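MGS-M5 (Unidentified, PDB 4Q3N) probably acts as an L-lactate dehydrogenase, interconverting lactate and pyruvate with NAD, and has a Rossmann-type cofactor-binding domain. Local coordinates at residues 136-144 with 270-281; 69-79 with 110-120. All blocks are in the same frame, centred on the assembly; numbering follows the deposited sequence.

Contact 1. Residues 136-144 with 270-281; sequences LHHSRVIGS and YIGLPAVLNKDG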
ATOM      1  N   LEU A 136       1.722  22.346 -27.238  1.00 33.74           N
ATOM      2  CA  LEU A 136       2.738  21.572 -26.497  1.00 33.40           C
ATOM      3  C   LEU A 136       3.361  20.519 -27.372  1.00 33.13           C
ATOM      4  O   LEU A 136       2.796  20.137 -28.380  1.00 31.30           O
ATOM      5  CB  LEU A 136       2.108  20.881 -25.266  1.00 32.46           C
ATOM      6  CG  LEU A 136       1.531  21.781 -24.173  1.00 32.86           C
ATOM      7  CD1 LEU A 136       0.760  20.962 -23.129  1.00 32.31           C
ATOM      8  CD2 LEU A 136       2.703  22.545 -23.536  1.00 34.94           C
ATOM      9  N   HIS A 137       4.506  19.997 -26.957  1.00 33.76           N
ATOM     10  CA  HIS A 137       5.118  18.915 -27.697  1.00 33.83           C
ATOM     11  C   HIS A 137       4.269  17.635 -27.574  1.00 30.68           C
ATOM     12  O   HIS A 137       3.650  17.370 -26.551  1.00 30.07           O
ATOM     13  CB  HIS A 137       6.544  18.669 -27.192  1.00 35.51           C
ATOM     14  CG  HIS A 137       7.304  17.693 -28.015  1.00 37.34           C
ATOM     15  ND1 HIS A 137       7.416  16.359 -27.672  1.00 36.72           N
ATOM     16  CD2 HIS A 137       7.999  17.849 -29.170  1.00 39.08           C
ATOM     17  CE1 HIS A 137       8.163  15.740 -28.572  1.00 38.45           C
ATOM     18  NE2 HIS A 137       8.517  16.618 -29.498  1.00 39.33           N
ATOM     19  N   HIS A 138       4.238  16.815 -28.604  1.00 29.48           N
ATOM     20  CA  HIS A 138       3.314  15.685 -28.549  1.00 29.30           C
ATOM     21  C   HIS A 138       3.725  14.690 -27.465  1.00 28.19           C
ATOM     22  O   HIS A 138       2.893  13.904 -27.042  1.00 25.77           O
ATOM     23  CB  HIS A 138       3.218  14.984 -29.910  1.00 31.35           C
ATOM     24  CG  HIS A 138       4.543  14.660 -30.517  1.00 35.54           C
ATOM     25  ND1 HIS A 138       5.179  13.451 -30.307  1.00 36.88           N
ATOM     26  CD2 HIS A 138       5.359  15.387 -31.316  1.00 38.85           C
ATOM     27  CE1 HIS A 138       6.327  13.448 -30.962  1.00 38.89           C
ATOM     28  NE2 HIS A 138       6.461  14.611 -31.580  1.00 41.02           N
ATOM     29  N   SER A 139       4.976  14.725 -26.979  1.00 26.71           N
ATOM     30  CA  SER A 139       5.314  13.755 -25.897  1.00 26.89           C
ATOM     31  C   SER A 139       4.629  14.123 -24.552  1.00 28.80           C
ATOM     32  O   SER A 139       4.692  13.361 -23.580  1.00 27.74           O
ATOM     33  CB  SER A 139       6.834  13.682 -25.682  1.00 27.17           C
ATOM     34  OG  SER A 139       7.338  14.961 -25.328  1.00 28.86           O
ATOM     35  N   ARG A 140       4.075  15.334 -24.484  1.00 26.87           N
ATOM     36  CA  ARG A 140       3.423  15.874 -23.271  1.00 26.75           C
ATOM     37  C   ARG A 140       1.912  15.872 -23.379  1.00 26.68           C
ATOM     38  O   ARG A 140       1.215  16.418 -22.520  1.00 26.56           O
ATOM     39  CB  ARG A 140       3.859  17.325 -23.043  1.00 29.72           C
ATOM     40  CG  ARG A 140       5.364  17.533 -23.219  1.00 37.96           C
ATOM     41  CD  ARG A 140       6.126  17.244 -21.916  1.00 36.33           C
ATOM     42  NE  ARG A 140       5.820  18.212 -20.858  1.00 35.44           N
ATOM     43  CZ  ARG A 140       6.188  18.051 -19.585  1.00 36.77           C
ATOM     44  NH1 ARG A 140       6.915  16.981 -19.235  1.00 34.87           N
ATOM     45  NH2 ARG A 140       5.880  18.969 -18.670  1.00 35.60           N
ATOM     46  N   VAL A 141       1.401  15.335 -24.473  1.00 24.38           N
ATOM     47  CA  VAL A 141      -0.079  15.229 -24.596  1.00 24.90           C
ATOM     48  C   VAL A 141      -0.437  13.819 -24.998  1.00 24.75           C
ATOM     49  O   VAL A 141       0.051  13.327 -26.015  1.00 27.04           O
ATOM     50  CB  VAL A 141      -0.660  16.213 -25.661  1.00 25.39           C
ATOM     51  CG1 VAL A 141      -2.205  16.011 -25.813  1.00 25.97           C
ATOM     52  CG2 VAL A 141      -0.324  17.642 -25.280  1.00 25.93           C
ATOM     53  N   ILE A 142      -1.243  13.156 -24.181  1.00 23.14           N
ATOM     54  CA  ILE A 142      -1.626  11.798 -24.468  1.00 23.30           C
ATOM     55  C   ILE A 142      -3.106  11.603 -24.248  1.00 24.28           C
ATOM     56  O   ILE A 142      -3.790  12.430 -23.604  1.00 25.33           O
ATOM     57  CB  ILE A 142      -0.829  10.781 -23.550  1.00 25.78           C
ATOM     58  CG1 ILE A 142      -1.061  11.102 -22.076  1.00 25.93           C
ATOM     59  CG2 ILE A 142       0.643  10.862 -23.871  1.00 24.18           C
ATOM     60  CD1 ILE A 142      -0.430  10.077 -21.104  1.00 28.05           C
ATOM     61  N   GLY A 143      -3.608  10.474 -24.736  1.00 24.58           N
ATOM     62  CA  GLY A 143      -4.972  10.072 -24.399  1.00 24.87           C
ATOM     63  C   GLY A 143      -4.947   8.697 -23.721  1.00 24.39           C
ATOM     64  O   GLY A 143      -3.967   7.980 -23.815  1.00 23.31           O
ATOM     65  N   SER A 144      -6.045   8.310 -23.080  1.00 23.15           N
ATOM     66  CA  SER A 144      -6.074   7.022 -22.403  1.00 23.83           C
ATOM     67  C   SER A 144      -6.122   5.835 -23.400  1.00 26.65           C
ATOM     68  O   SER A 144      -5.815   4.691 -23.010  1.00 24.78           O
ATOM     69  CB  SER A 144      -7.250   6.947 -21.429  1.00 24.34           C
ATOM     70  OG  SER A 144      -8.473   7.269 -22.041  1.00 27.07           O
ATOM     71  N   TYR A 270      -3.321  10.430 -33.578  1.00 30.51           N
ATOM     72  CA  TYR A 270      -3.122   9.852 -32.270  1.00 29.97           C
ATOM     73  C   TYR A 270      -3.807   8.524 -32.361  1.00 29.69           C
ATOM     74  O   TYR A 270      -4.909   8.430 -32.953  1.00 28.14           O
ATOM     75  CB  TYR A 270      -3.722  10.714 -31.168  1.00 29.74           C
ATOM     76  CG  TYR A 270      -2.703  11.627 -30.496  1.00 29.05           C
ATOM     77  CD1 TYR A 270      -2.215  12.765 -31.162  1.00 29.22           C
ATOM     78  CD2 TYR A 270      -2.230  11.352 -29.204  1.00 27.40           C
ATOM     79  CE1 TYR A 270      -1.296  13.622 -30.551  1.00 29.88           C
ATOM     80  CE2 TYR A 270      -1.315  12.223 -28.566  1.00 26.58           C
ATOM     81  CZ  TYR A 270      -0.847  13.335 -29.256  1.00 29.65           C
ATOM     82  OH  TYR A 270       0.059  14.184 -28.662  1.00 30.88           O
ATOM     83  N   ILE A 271      -3.168   7.491 -31.823  1.00 26.06           N
ATOM     84  CA  ILE A 271      -3.719   6.142 -31.925  1.00 26.89           C
ATOM     85  C   ILE A 271      -3.142   5.261 -30.807  1.00 27.25           C
ATOM     86  O   ILE A 271      -2.089   5.575 -30.266  1.00 27.17           O
ATOM     87  CB  ILE A 271      -3.414   5.567 -33.351  1.00 30.92           C
ATOM     88  CG1 ILE A 271      -4.222   4.305 -33.659  1.00 30.76           C
ATOM     89  CG2 ILE A 271      -1.901   5.422 -33.549  1.00 29.32           C
ATOM     90  CD1 ILE A 271      -4.069   3.896 -35.162  1.00 30.26           C
ATOM     91  N   GLY A 272      -3.869   4.221 -30.412  1.00 26.52           N
ATOM     92  CA  GLY A 272      -3.492   3.403 -29.257  1.00 25.81           C
ATOM     93  C   GLY A 272      -2.282   2.520 -29.591  1.00 26.28           C
ATOM     94  O   GLY A 272      -2.355   1.627 -30.456  1.00 27.91           O
ATOM     95  N   LEU A 273      -1.151   2.822 -28.953  1.00 23.91           N
ATOM     96  CA  LEU A 273       0.103   2.086 -29.147  1.00 24.21           C
ATOM     97  C   LEU A 273       0.797   1.958 -27.796  1.00 24.57           C
ATOM     98  O   LEU A 273       0.631   2.813 -26.932  1.00 25.89           O
ATOM     99  CB  LEU A 273       1.031   2.809 -30.155  1.00 24.76           C
ATOM    100  CG  LEU A 273       0.435   2.989 -31.568  1.00 27.45           C
ATOM    101  CD1 LEU A 273       1.312   3.997 -32.365  1.00 24.52           C
ATOM    102  CD2 LEU A 273       0.300   1.616 -32.327  1.00 24.62           C
ATOM    103  N   PRO A 274       1.603   0.900 -27.618  1.00 24.74           N
ATOM    104  CA  PRO A 274       2.351   0.795 -26.356  1.00 23.42           C
ATOM    105  C   PRO A 274       3.414   1.906 -26.283  1.00 23.62           C
ATOM    106  O   PRO A 274       4.124   2.164 -27.245  1.00 24.39           O
ATOM    107  CB  PRO A 274       2.987  -0.598 -26.431  1.00 23.82           C
ATOM    108  CG  PRO A 274       3.135  -0.887 -27.905  1.00 23.72           C
ATOM    109  CD  PRO A 274       1.963  -0.150 -28.593  1.00 24.96           C
ATOM    110  N   ALA A 275       3.515   2.563 -25.145  1.00 23.93           N
ATOM    111  CA  ALA A 275       4.462   3.656 -25.031  1.00 24.08           C
ATOM    112  C   ALA A 275       5.096   3.655 -23.650  1.00 23.64           C
ATOM    113  O   ALA A 275       4.497   3.192 -22.679  1.00 24.85           O
ATOM    114  CB  ALA A 275       3.747   5.032 -25.327  1.00 26.00           C
ATOM    115  N   VAL A 276       6.313   4.186 -23.585  1.00 23.89           N
ATOM    116  CA  VAL A 276       7.048   4.282 -22.344  1.00 23.94           C
ATOM    117  C   VAL A 276       6.717   5.611 -21.668  1.00 23.98           C
ATOM    118  O   VAL A 276       7.016   6.683 -22.219  1.00 25.21           O
ATOM    119  CB  VAL A 276       8.590   4.181 -22.589  1.00 24.78           C
ATOM    120  CG1 VAL A 276       9.333   4.254 -21.236  1.00 22.42           C
ATOM    121  CG2 VAL A 276       8.927   2.894 -23.307  1.00 24.53           C
ATOM    122  N   LEU A 277       6.149   5.539 -20.467  1.00 22.26           N
ATOM    123  CA  LEU A 277       5.783   6.737 -19.682  1.00 23.74           C
ATOM    124  C   LEU A 277       6.722   6.972 -18.494  1.00 23.93           C
ATOM    125  O   LEU A 277       7.019   6.043 -17.735  1.00 23.13           O
ATOM    126  CB  LEU A 277       4.371   6.602 -19.139  1.00 23.70           C
ATOM    127  CG  LEU A 277       3.270   6.738 -20.202  1.00 24.94           C
ATOM    128  CD1 LEU A 277       1.915   6.316 -19.609  1.00 24.35           C
ATOM    129  CD2 LEU A 277       3.208   8.215 -20.605  1.00 26.68           C
ATOM    130  N   ASN A 278       7.132   8.216 -18.294  1.00 23.56           N
ATOM    131  CA  ASN A 278       7.915   8.548 -17.112  1.00 25.55           C
ATOM    132  C   ASN A 278       7.522   9.993 -16.732  1.00 26.21           C
ATOM    133  O   ASN A 278       6.528  10.512 -17.236  1.00 26.52           O
ATOM    134  CB  ASN A 278       9.432   8.359 -17.388  1.00 21.65           C
ATOM    135  CG  ASN A 278       9.974   9.324 -18.428  1.00 25.34           C
ATOM    136  OD1 ASN A 278       9.466  10.418 -18.570  1.00 25.82           O
ATOM    137  ND2 ASN A 278      11.036   8.914 -19.159  1.00 24.39           N
ATOM    138  N   LYS A 279       8.279  10.648 -15.867  1.00 25.25           N
ATOM    139  CA  LYS A 279       7.855  11.936 -15.296  1.00 24.95           C
ATOM    140  C   LYS A 279       7.773  13.027 -16.343  1.00 26.40           C
ATOM    141  O   LYS A 279       7.142  14.070 -16.146  1.00 28.54           O
ATOM    142  CB  LYS A 279       8.840  12.399 -14.208  1.00 25.17           C
ATOM    143  CG  LYS A 279      10.199  12.811 -14.736  1.00 28.47           C
ATOM    144  CD  LYS A 279      11.113  13.201 -13.558  1.00 31.51           C
ATOM    145  CE  LYS A 279      12.546  13.359 -14.030  1.00 36.12           C
ATOM    146  NZ  LYS A 279      12.672  14.538 -14.959  1.00 39.13           N
ATOM    147  N   ASP A 280       8.435  12.786 -17.454  1.00 26.83           N
ATOM    148  CA  ASP A 280       8.503  13.814 -18.538  1.00 29.85           C
ATOM    149  C   ASP A 280       7.433  13.575 -19.603  1.00 28.44           C
ATOM    150  O   ASP A 280       7.340  14.356 -20.553  1.00 28.42           O
ATOM    151  CB  ASP A 280       9.866  13.802 -19.223  1.00 35.09           C
ATOM    152  CG  ASP A 280      10.998  14.130 -18.269  1.00 40.60           C
ATOM    153  OD1 ASP A 280      10.846  15.116 -17.515  1.00 41.93           O
ATOM    154  OD2 ASP A 280      12.003  13.374 -18.260  1.00 42.83           O
ATOM    155  N   GLY A 281       6.646  12.511 -19.442  1.00 27.32           N
ATOM    156  CA  GLY A 281       5.610  12.161 -20.425  1.00 26.03           C
ATOM    157  C   GLY A 281       6.012  10.925 -21.247  1.00 26.59           C
ATOM    158  O   GLY A 281       6.484   9.950 -20.686  1.00 26.74           O
TER
HETATM  159  O   HOH W   1       8.574  14.632 -22.929  1.00 34.07           O
HETATM  160  O   HOH W   2       7.691  17.020 -16.281  1.00 61.82           O

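Contact 2. Residues 69-79 with 110-120; sequences CKDAGLVVITA and SGFNGILLVAS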
ATOM      1  N   CYS A  69      -4.346  25.457 -12.639  1.00 30.18           N
ATOM      2  CA  CYS A  69      -3.572  24.581 -13.501  1.00 30.32           C
ATOM      3  C   CYS A  69      -2.121  25.009 -13.561  1.00 31.71           C
ATOM      4  O   CYS A  69      -1.273  24.256 -14.039  1.00 32.23           O
ATOM      5  CB  CYS A  69      -4.138  24.559 -14.928  1.00 31.24           C
ATOM      6  SG  CYS A  69      -5.724  23.701 -15.015  1.00 31.21           S
ATOM      7  N   LYS A  70      -1.835  26.222 -13.114  1.00 30.65           N
ATOM      8  CA  LYS A  70      -0.551  26.847 -13.440  1.00 31.15           C
ATOM      9  C   LYS A  70       0.631  25.955 -13.043  1.00 34.49           C
ATOM     10  O   LYS A  70       1.562  25.778 -13.820  1.00 35.45           O
ATOM     11  CB  LYS A  70      -0.405  28.195 -12.748  1.00 33.11           C
ATOM     12  CG  LYS A  70       0.980  28.843 -12.974  1.00 35.59           C
ATOM     13  CD  LYS A  70       1.034  30.250 -12.378  1.00 47.14           C
ATOM     14  CE  LYS A  70       2.449  30.824 -12.486  1.00 49.97           C
ATOM     15  NZ  LYS A  70       2.449  32.301 -12.580  1.00 54.59           N
ATOM     16  N   ASP A  71       0.559  25.354 -11.855  1.00 33.55           N
ATOM     17  CA  ASP A  71       1.659  24.516 -11.377  1.00 37.63           C
ATOM     18  C   ASP A  71       1.220  23.054 -11.242  1.00 33.59           C
ATOM     19  O   ASP A  71       1.772  22.327 -10.439  1.00 32.41           O
ATOM     20  CB  ASP A  71       2.146  25.032 -10.025  1.00 44.88           C
ATOM     21  CG  ASP A  71       0.994  25.236  -9.049  1.00 50.68           C
ATOM     22  OD1 ASP A  71      -0.209  25.175  -9.496  1.00 51.22           O
ATOM     23  OD2 ASP A  71       1.284  25.467  -7.850  1.00 55.05           O
ATOM     24  N   ALA A  72       0.181  22.653 -11.963  1.00 29.12           N
ATOM     25  CA  ALA A  72      -0.237  21.248 -11.976  1.00 27.15           C
ATOM     26  C   ALA A  72       0.747  20.445 -12.830  1.00 27.37           C
ATOM     27  O   ALA A  72       1.231  20.948 -13.837  1.00 28.39           O
ATOM     28  CB  ALA A  72      -1.634  21.120 -12.512  1.00 26.10           C
ATOM     29  N   GLY A  73       1.063  19.218 -12.416  1.00 27.43           N
ATOM     30  CA  GLY A  73       1.963  18.381 -13.193  1.00 26.79           C
ATOM     31  C   GLY A  73       1.158  17.695 -14.309  1.00 25.23           C
ATOM     32  O   GLY A  73       1.687  17.359 -15.367  1.00 24.94           O
ATOM     33  N   LEU A  74      -0.130  17.516 -14.080  1.00 22.99           N
ATOM     34  CA  LEU A  74      -0.966  16.745 -15.029  1.00 22.47           C
ATOM     35  C   LEU A  74      -2.375  17.306 -15.041  1.00 22.61           C
ATOM     36  O   LEU A  74      -2.942  17.573 -13.982  1.00 23.09           O
ATOM     37  CB  LEU A  74      -1.035  15.246 -14.615  1.00 21.31           C
ATOM     38  CG  LEU A  74      -1.917  14.314 -15.458  1.00 22.00           C
ATOM     39  CD1 LEU A  74      -1.238  14.058 -16.811  1.00 22.01           C
ATOM     40  CD2 LEU A  74      -2.154  12.955 -14.677  1.00 22.68           C
ATOM     41  N   VAL A  75      -2.955  17.498 -16.222  1.00 22.08           N
ATOM     42  CA  VAL A  75      -4.392  17.843 -16.247  1.00 21.40           C
ATOM     43  C   VAL A  75      -5.074  16.737 -17.004  1.00 23.11           C
ATOM     44  O   VAL A  75      -4.645  16.394 -18.127  1.00 24.60           O
ATOM     45  CB  VAL A  75      -4.661  19.212 -16.925  1.00 25.07           C
ATOM     46  CG1 VAL A  75      -6.178  19.462 -16.998  1.00 23.66           C
ATOM     47  CG2 VAL A  75      -3.917  20.357 -16.166  1.00 24.49           C
ATOM     48  N   VAL A  76      -6.119  16.184 -16.400  1.00 21.23           N
ATOM     49  CA  VAL A  76      -6.866  15.096 -17.010  1.00 21.07           C
ATOM     50  C   VAL A  76      -8.199  15.633 -17.496  1.00 23.68           C
ATOM     51  O   VAL A  76      -8.999  16.123 -16.700  1.00 22.97           O
ATOM     52  CB  VAL A  76      -7.098  13.953 -16.028  1.00 19.14           C
ATOM     53  CG1 VAL A  76      -7.839  12.738 -16.713  1.00 19.82           C
ATOM     54  CG2 VAL A  76      -5.681  13.485 -15.421  1.00 21.90           C
ATOM     55  N   ILE A  77      -8.429  15.560 -18.797  1.00 24.68           N
ATOM     56  CA  ILE A  77      -9.652  16.139 -19.371  1.00 25.87           C
ATOM     57  C   ILE A  77     -10.700  15.059 -19.640  1.00 26.75           C
ATOM     58  O   ILE A  77     -10.453  14.111 -20.387  1.00 27.67           O
ATOM     59  CB  ILE A  77      -9.358  16.887 -20.687  1.00 27.85           C
ATOM     60  CG1 ILE A  77      -8.260  17.949 -20.448  1.00 27.66           C
ATOM     61  CG2 ILE A  77     -10.684  17.462 -21.296  1.00 27.87           C
ATOM     62  CD1 ILE A  77      -7.690  18.543 -21.739  1.00 30.52           C
ATOM     63  N   THR A  78     -11.859  15.210 -19.018  1.00 27.15           N
ATOM     64  CA  THR A  78     -12.969  14.239 -19.188  1.00 29.52           C
ATOM     65  C   THR A  78     -14.223  14.953 -19.756  1.00 31.68           C
ATOM     66  O   THR A  78     -15.230  14.330 -20.000  1.00 33.04           O
ATOM     67  CB  THR A  78     -13.328  13.552 -17.846  1.00 32.50           C
ATOM     68  OG1 THR A  78     -14.157  14.440 -17.070  1.00 35.72           O
ATOM     69  CG2 THR A  78     -12.052  13.179 -17.047  1.00 24.44           C
ATOM     70  N   ALA A  79     -14.135  16.265 -19.979  1.00 32.25           N
ATOM     71  CA  ALA A  79     -15.278  17.056 -20.455  1.00 33.81           C
ATOM     72  C   ALA A  79     -15.749  16.681 -21.833  1.00 35.99           C
ATOM     73  O   ALA A  79     -14.948  16.293 -22.693  1.00 36.09           O
ATOM     74  CB  ALA A  79     -14.916  18.543 -20.455  1.00 34.09           C
ATOM     75  N   SER A 110      -3.384  29.638 -18.144  1.00 34.21           N
ATOM     76  CA  SER A 110      -2.971  29.717 -16.756  1.00 34.53           C
ATOM     77  C   SER A 110      -1.443  29.797 -16.602  1.00 36.83           C
ATOM     78  O   SER A 110      -0.954  30.117 -15.528  1.00 36.06           O
ATOM     79  CB  SER A 110      -3.479  28.496 -15.978  1.00 33.67           C
ATOM     80  OG  SER A 110      -2.755  27.344 -16.350  1.00 32.18           O
ATOM     81  N   GLY A 111      -0.702  29.437 -17.653  1.00 36.25           N
ATOM     82  CA  GLY A 111       0.742  29.285 -17.538  1.00 37.46           C
ATOM     83  C   GLY A 111       1.170  27.833 -17.374  1.00 36.16           C
ATOM     84  O   GLY A 111       2.359  27.537 -17.257  1.00 36.83           O
ATOM     85  N   PHE A 112       0.188  26.930 -17.341  1.00 34.01           N
ATOM     86  CA  PHE A 112       0.417  25.494 -17.234  1.00 32.71           C
ATOM     87  C   PHE A 112       1.508  25.020 -18.182  1.00 32.21           C
ATOM     88  O   PHE A 112       1.546  25.438 -19.336  1.00 31.98           O
ATOM     89  CB  PHE A 112      -0.881  24.758 -17.576  1.00 30.22           C
ATOM     90  CG  PHE A 112      -0.727  23.272 -17.750  1.00 30.06           C
ATOM     91  CD1 PHE A 112      -0.649  22.442 -16.663  1.00 29.16           C
ATOM     92  CD2 PHE A 112      -0.710  22.708 -19.016  1.00 30.30           C
ATOM     93  CE1 PHE A 112      -0.560  21.053 -16.821  1.00 28.26           C
ATOM     94  CE2 PHE A 112      -0.608  21.327 -19.182  1.00 27.99           C
ATOM     95  CZ  PHE A 112      -0.547  20.506 -18.086  1.00 26.93           C
ATOM     96  N   ASN A 113       2.349  24.108 -17.735  1.00 30.76           N
ATOM     97  CA  ASN A 113       3.346  23.564 -18.629  1.00 30.74           C
ATOM     98  C   ASN A 113       3.619  22.137 -18.253  1.00 30.54           C
ATOM     99  O   ASN A 113       4.769  21.708 -18.270  1.00 31.02           O
ATOM    100  CB  ASN A 113       4.662  24.391 -18.597  1.00 42.93           C
ATOM    101  CG  ASN A 113       5.590  24.061 -19.782  1.00 43.66           C
ATOM    102  OD1 ASN A 113       5.159  23.463 -20.775  1.00 41.81           O
ATOM    103  ND2 ASN A 113       6.860  24.448 -19.679  1.00 45.21           N
ATOM    104  N   GLY A 114       2.557  21.400 -17.906  1.00 28.34           N
ATOM    105  CA  GLY A 114       2.717  20.018 -17.501  1.00 28.21           C
ATOM    106  C   GLY A 114       2.260  19.114 -18.637  1.00 27.64           C
ATOM    107  O   GLY A 114       2.362  19.453 -19.820  1.00 29.36           O
ATOM    108  N   ILE A 115       1.735  17.961 -18.271  1.00 23.86           N
ATOM    109  CA  ILE A 115       1.273  16.971 -19.224  1.00 22.83           C
ATOM    110  C   ILE A 115      -0.261  16.974 -19.335  1.00 25.33           C
ATOM    111  O   ILE A 115      -0.945  17.134 -18.315  1.00 25.04           O
ATOM    112  CB  ILE A 115       1.783  15.578 -18.758  1.00 24.99           C
ATOM    113  CG1 ILE A 115       3.336  15.574 -18.852  1.00 26.60           C
ATOM    114  CG2 ILE A 115       1.136  14.406 -19.509  1.00 24.15           C
ATOM    115  CD1 ILE A 115       3.888  14.373 -18.073  1.00 27.21           C
ATOM    116  N   LEU A 116      -0.796  16.798 -20.545  1.00 24.32           N
ATOM    117  CA  LEU A 116      -2.262  16.644 -20.746  1.00 23.21           C
ATOM    118  C   LEU A 116      -2.594  15.206 -21.007  1.00 22.45           C
ATOM    119  O   LEU A 116      -1.957  14.550 -21.856  1.00 23.59           O
ATOM    120  CB  LEU A 116      -2.782  17.484 -21.956  1.00 26.02           C
ATOM    121  CG  LEU A 116      -2.628  19.000 -21.867  1.00 27.74           C
ATOM    122  CD1 LEU A 116      -3.076  19.679 -23.180  1.00 27.11           C
ATOM    123  CD2 LEU A 116      -3.430  19.576 -20.672  1.00 27.53           C
ATOM    124  N   LEU A 117      -3.602  14.729 -20.302  1.00 22.82           N
ATOM    125  CA  LEU A 117      -4.150  13.379 -20.482  1.00 23.79           C
ATOM    126  C   LEU A 117      -5.634  13.461 -20.826  1.00 24.79           C
ATOM    127  O   LEU A 117      -6.436  13.886 -19.988  1.00 23.71           O
ATOM    128  CB  LEU A 117      -3.978  12.556 -19.205  1.00 24.36           C
ATOM    129  CG  LEU A 117      -4.651  11.187 -19.119  1.00 25.43           C
ATOM    130  CD1 LEU A 117      -4.311  10.337 -20.353  1.00 24.44           C
ATOM    131  CD2 LEU A 117      -4.198  10.429 -17.800  1.00 20.80           C
ATOM    132  N   VAL A 118      -6.009  13.073 -22.040  1.00 24.40           N
ATOM    133  CA  VAL A 118      -7.405  13.236 -22.482  1.00 22.30           C
ATOM    134  C   VAL A 118      -8.130  11.908 -22.283  1.00 24.03           C
ATOM    135  O   VAL A 118      -7.624  10.875 -22.710  1.00 24.37           O
ATOM    136  CB  VAL A 118      -7.454  13.673 -23.966  1.00 23.15           C
ATOM    137  CG1 VAL A 118      -8.921  13.742 -24.453  1.00 23.80           C
ATOM    138  CG2 VAL A 118      -6.797  15.027 -24.117  1.00 23.16           C
ATOM    139  N   ALA A 119      -9.266  11.899 -21.584  1.00 24.13           N
ATOM    140  CA  ALA A 119     -10.035  10.653 -21.457  1.00 24.76           C
ATOM    141  C   ALA A 119     -11.393  10.777 -22.178  1.00 28.24           C
ATOM    142  O   ALA A 119     -12.069   9.783 -22.389  1.00 31.73           O
ATOM    143  CB  ALA A 119     -10.274  10.278 -19.979  1.00 24.28           C
ATOM    144  N   SER A 120     -11.765  11.993 -22.550  1.00 28.23           N
ATOM    145  CA  SER A 120     -13.021  12.253 -23.259  1.00 30.26           C
ATOM    146  C   SER A 120     -13.109  11.426 -24.532  1.00 30.12           C
ATOM    147  O   SER A 120     -12.115  11.301 -25.203  1.00 29.32           O
ATOM    148  CB  SER A 120     -13.122  13.736 -23.623  1.00 31.35           C
ATOM    149  OG  SER A 120     -12.990  14.562 -22.489  1.00 32.62           O
TER
HETATM  150  O   HOH W   3       2.353  23.408 -15.043  1.00 29.05           O

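Contact 1. Residues 136-144 with 270-281
Arg140 reaches over to the turn that follows strand 270-278 and grips its backbone. Its CB bond starts away from that turn. CG lies anti to the carbonyl carbon (chi1 -45°), and the chain then bends at chi2 and chi3, which brings the far end round to Asp280. CD passes 3.4 Å from Asp280 O. Beyond it, NE and CZ stay farther from that oxygen, and the hydrogen bond forms at NH1, which donates to Asp280 O over 3.0 Å. The oxygen lies near the guanidinium plane. NH1 sits well above the carbonyl plane. NH1 also donates to a water that in turn donates to Lys279 O. NH2 is bonded elsewhere, to Asn113 O, so both ends of the guanidinium are tied. A second water donates to Asp280 O and bonds to Ser139 OG.

The turn itself is a type I beta turn from Asn278 to Gly281, with an Asx turn in which Asn278 OD1 accepts from Asp280 N over 2.8 Å. Gly281 has positive phi, and its CA makes a CA-H...O contact with Ser139 O at 3.5 Å. Here the edge strand of the Rossmann sheet, 141-143, meets the antiparallel sheet of the C-terminal alpha/beta domain. The two strands cross at 68°, and side chains and the turn, not strand pairing, join them.

At the other end of strand 270-278, Tyr270 crosses Val141 at about a right angle. Its hydroxyl donates to Val141 O over 2.8 Å, from above the carbonyl plane, while that oxygen lies at the ring edge, 3.1 Å from Tyr270 CE2. Between these two polar ends, the methyl Ile142 CD1 meets Leu277 CD2 at 4.1 Å, and Ile255 and Val282 also touch Ile142.

Contact 2. Residues 69-79 with 110-120
Phe112 turns its ring edge to Cys69 O, with CD1 only 3.3 Å from that oxygen, while Gly114 N, two residues on, lies over the centre of one ring face. This packing lies at the N-terminal ends of two strands of a beta-alpha-beta unit of the Rossmann fold, where strands 74-77 and 115-118 run parallel and helix 89-109 makes the crossover. With CG anti to the backbone N (chi1 169°), the ring is laid along the other segment. CE1 touches Val75 CG2 at 3.5 Å, and Ile107 of the crossover helix packs on the ring too. An alanine here has no ring, which is likely to open a gap beside Val75 CG2 and Cys69 O and to leave Gly114 N without the face it rests on.

Just before it, Ser110 OG accepts from Phe112 N in an ST turn and also bonds Ile107 O. Ser110 OG lies 3.4 Å from Cys69 CB. A water donates to Lys70 O and Ala72 O and accepts from Asn113 N, bridging the two loops.

The strands then zip together. Ile115 N, Val75 N, Leu117 N and Ile77 N each donate across the gap in turn, to Gly73 O, Ile115 O, Val75 O and Leu117 O. On one face of the sheet Leu74 CD1 meets Ile115 CG2 at 3.6 Å, and helix 232-246 covers these leucine and isoleucine side chains. Val76 and Leu117 lie side by side there, pointing the same way. On the other face Val75 CB meets Leu116 CD2, and helix 89-109 packs on Val75 and Ile77.

At the C-terminal ends of the strands Ile77 O takes two donors, Ala119 N at 2.8 Å and Ser120 N at 3.3 Å. Ser120 OG then donates to Ala79 O over 2.6 Å, tilted 33° from the carbonyl plane.

From the N terminus, contact 2 comes first. It closes the 30 residues between 79 and 110, mostly helix 89-109, into a beta-alpha-beta unit. The chain then runs through helix 123-134 to residues 136-144, where contact 1 opens. Contact 1 closes a far longer loop of 125 residues, ending at 270-281. The two loops follow in series and neither nest nor cross. They meet in the parallel sheet, where strands 115-118 and 141-143 are neighbours: Ile142 N and O probably bond Leu116 O and Val118 N. Contact 2 thus joins two central strands of the probable NAD-binding domain, and contact 1 ties its edge to the C-terminal domain.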